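Local coordinates for protein Ton_1535 (Thermococcus onnurineus, PDB 3ZPJ) that is of unknown function but folds into an alpha-solenoid of stacked helices that includes an unusual left-handed helical turn, at residues D92-F97 with A127-N132. Residues are numbered along the deposited sequence; the frame is centred on the assembly and turned at random.
Sequences DAMDFF and AGYPDN
The methyl end of Met94 reaches over one face of the Tyr129 ring, the two side chains sliding past each other in opposite directions. The methyl CE of Met94 forms a CH-pi contact, 3.8 Å from the centroid of the Tyr129 ring and 20° off its normal, displaced toward the CD2–CE2 side. A bend at chi2 (-54°) turns the thioether along the ring, and SD of Met94 stands obliquely, 4.8 Å from the centroid of Tyr129, as a Met-aromatic contact. On the opposite face of the ring sits the carbonyl O of Ala127, nearer the rim than the centre, so the phenol is sandwiched. Its CE2 edge meets Phe97: CE2 of Phe97 comes within 3.7 Å of Tyr129 CE2, the two side chains crossing at a slant. Phe97 also turns an edge to Ala127, whose CB is 3.9 Å from Phe97 CZ, close to the plane of that ring. In this alpha-solenoid the contact joins helix 90-104 to the turn between helices 110-126 and 130-146 and the start of the latter. There Gly128, with positive phi (86°), closes helix 110-126 in a Schellman motif, and Tyr129 follows directly at the N-cap position of the next helix. Leu120, His123 and Leu124 of helix 110-126 and Ala81 of helix 70-86 pack on Phe97; Leu124 touches Tyr129 too, and Ala85 of helix 70-86 packs on both Tyr129 and Ala127. With an alanine here instead of Tyr129, the Met94 methyl would probably lose the ring face it rests on, and a gap would be likely to open beside Phe97. The tyrosine reaches farthest at its hydroxyl, where OH lies 4.0 Å from the methyl CB of Ala93. On the same side of the ring as the Met94 methyl, ND2 of Asn132 comes within 3.9 Å of Met94 CE, a van der Waals contact from the first turn of helix 130-146.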
loop_
_atom_site.group_PDB
_atom_site.type_symbol
_atom_site.label_atom_id
_atom_site.label_comp_id
_atom_site.label_asym_id
_atom_site.label_seq_id
_atom_site.Cartn_x
_atom_site.Cartn_y
_atom_site.Cartn_z
ATOM N N ASP A 92 -11.367 19.834 10.451
ATOM C CA ASP A 92 -10.733 20.886 9.688
ATOM C C ASP A 92 -10.206 20.365 8.365
ATOM O O ASP A 92 -10.288 21.050 7.351
ATOM C CB ASP A 92 -9.619 21.522 10.504
ATOM C CG ASP A 92 -10.122 22.085 11.819
ATOM O OD1 ASP A 92 -10.671 23.208 11.812
ATOM O OD2 ASP A 92 -9.982 21.396 12.852
ATOM N N ALA A 93 -9.671 19.148 8.376
ATOM C CA ALA A 93 -9.188 18.527 7.150
ATOM C C ALA A 93 -10.309 18.392 6.127
ATOM O O ALA A 93 -10.110 18.683 4.945
ATOM C CB ALA A 93 -8.566 17.161 7.437
ATOM N N MET A 94 -11.482 17.949 6.579
ATOM C CA MET A 94 -12.579 17.673 5.659
ATOM C C MET A 94 -13.158 18.989 5.186
ATOM O O MET A 94 -13.665 19.091 4.069
ATOM C CB MET A 94 -13.660 16.767 6.284
ATOM C CG MET A 94 -13.316 15.246 6.326
ATOM S SD MET A 94 -12.842 14.448 4.754
ATOM C CE MET A 94 -12.839 12.725 5.206
ATOM N N ASP A 95 -13.058 20.006 6.028
ATOM C CA ASP A 95 -13.413 21.355 5.603
ATOM C C ASP A 95 -12.527 21.750 4.418
ATOM O O ASP A 95 -13.025 22.175 3.376
ATOM C CB ASP A 95 -13.267 22.344 6.765
ATOM C CG ASP A 95 -13.527 23.797 6.359
ATOM O OD1 ASP A 95 -13.992 24.066 5.228
ATOM O OD2 ASP A 95 -13.276 24.687 7.198
ATOM N N PHE A 96 -11.216 21.587 4.556
ATOM C CA PHE A 96 -10.336 21.963 3.454
ATOM C C PHE A 96 -10.439 21.076 2.224
ATOM O O PHE A 96 -10.336 21.568 1.102
ATOM C CB PHE A 96 -8.894 22.183 3.913
ATOM C CG PHE A 96 -8.686 23.544 4.495
ATOM C CD1 PHE A 96 -9.123 23.830 5.781
ATOM C CD2 PHE A 96 -8.141 24.565 3.736
ATOM C CE1 PHE A 96 -8.971 25.096 6.315
ATOM C CE2 PHE A 96 -7.985 25.830 4.269
ATOM C CZ PHE A 96 -8.401 26.093 5.560
ATOM N N PHE A 97 -10.676 19.786 2.427
ATOM C CA PHE A 97 -10.965 18.915 1.301
ATOM C C PHE A 97 -12.200 19.390 0.515
ATOM O O PHE A 97 -12.204 19.393 -0.713
ATOM C CB PHE A 97 -11.096 17.463 1.761
ATOM C CG PHE A 97 -9.769 16.794 1.991
ATOM C CD1 PHE A 97 -8.818 16.759 0.976
ATOM C CD2 PHE A 97 -9.453 16.237 3.223
ATOM C CE1 PHE A 97 -7.581 16.155 1.172
ATOM C CE2 PHE A 97 -8.214 15.635 3.428
ATOM C CZ PHE A 97 -7.277 15.593 2.396
ATOM N N ALA A 127 -3.817 11.427 3.585
ATOM C CA ALA A 127 -4.533 11.819 4.807
ATOM C C ALA A 127 -5.050 10.630 5.609
ATOM O O ALA A 127 -5.514 10.787 6.735
ATOM C CB ALA A 127 -5.698 12.716 4.436
ATOM N N GLY A 128 -4.990 9.439 5.023
ATOM C CA GLY A 128 -5.551 8.271 5.668
ATOM C C GLY A 128 -7.037 8.083 5.406
ATOM O O GLY A 128 -7.744 7.522 6.230
ATOM N N TYR A 129 -7.511 8.535 4.250
ATOM C CA TYR A 129 -8.924 8.405 3.892
ATOM C C TYR A 129 -9.040 7.648 2.579
ATOM O O TYR A 129 -9.429 8.211 1.561
ATOM C CB TYR A 129 -9.573 9.779 3.733
ATOM C CG TYR A 129 -9.414 10.701 4.917
ATOM C CD1 TYR A 129 -9.391 10.205 6.207
ATOM C CD2 TYR A 129 -9.306 12.078 4.743
ATOM C CE1 TYR A 129 -9.264 11.041 7.291
ATOM C CE2 TYR A 129 -9.180 12.923 5.821
ATOM C CZ TYR A 129 -9.161 12.398 7.099
ATOM O OH TYR A 129 -9.039 13.225 8.192
ATOM N N PRO A 130 -8.693 6.360 2.592
ATOM C CA PRO A 130 -8.582 5.627 1.330
ATOM C C PRO A 130 -9.904 5.518 0.569
ATOM O O PRO A 130 -9.903 5.645 -0.656
ATOM C CB PRO A 130 -8.094 4.253 1.772
ATOM C CG PRO A 130 -8.530 4.146 3.195
ATOM C CD PRO A 130 -8.385 5.511 3.750
ATOM N N ASP A 131 -11.009 5.299 1.271
ATOM C CA ASP A 131 -12.281 5.177 0.587
ATOM C C ASP A 131 -12.680 6.476 -0.121
ATOM O O ASP A 131 -13.132 6.425 -1.264
ATOM C CB ASP A 131 -13.374 4.692 1.540
ATOM C CG ASP A 131 -13.073 3.316 2.105
ATOM O OD1 ASP A 131 -13.299 2.320 1.385
ATOM O OD2 ASP A 131 -12.606 3.226 3.261
ATOM N N ASN A 132 -12.506 7.626 0.537
ATOM C CA ASN A 132 -12.791 8.915 -0.112
ATOM C C ASN A 132 -11.879 9.128 -1.312
ATOM O O ASN A 132 -12.302 9.623 -2.355
ATOM C CB ASN A 132 -12.610 10.094 0.852
ATOM C CG ASN A 132 -13.640 10.111 1.947
ATOM O OD1 ASN A 132 -13.749 9.164 2.723
ATOM N ND2 ASN A 132 -14.394 11.197 2.030
#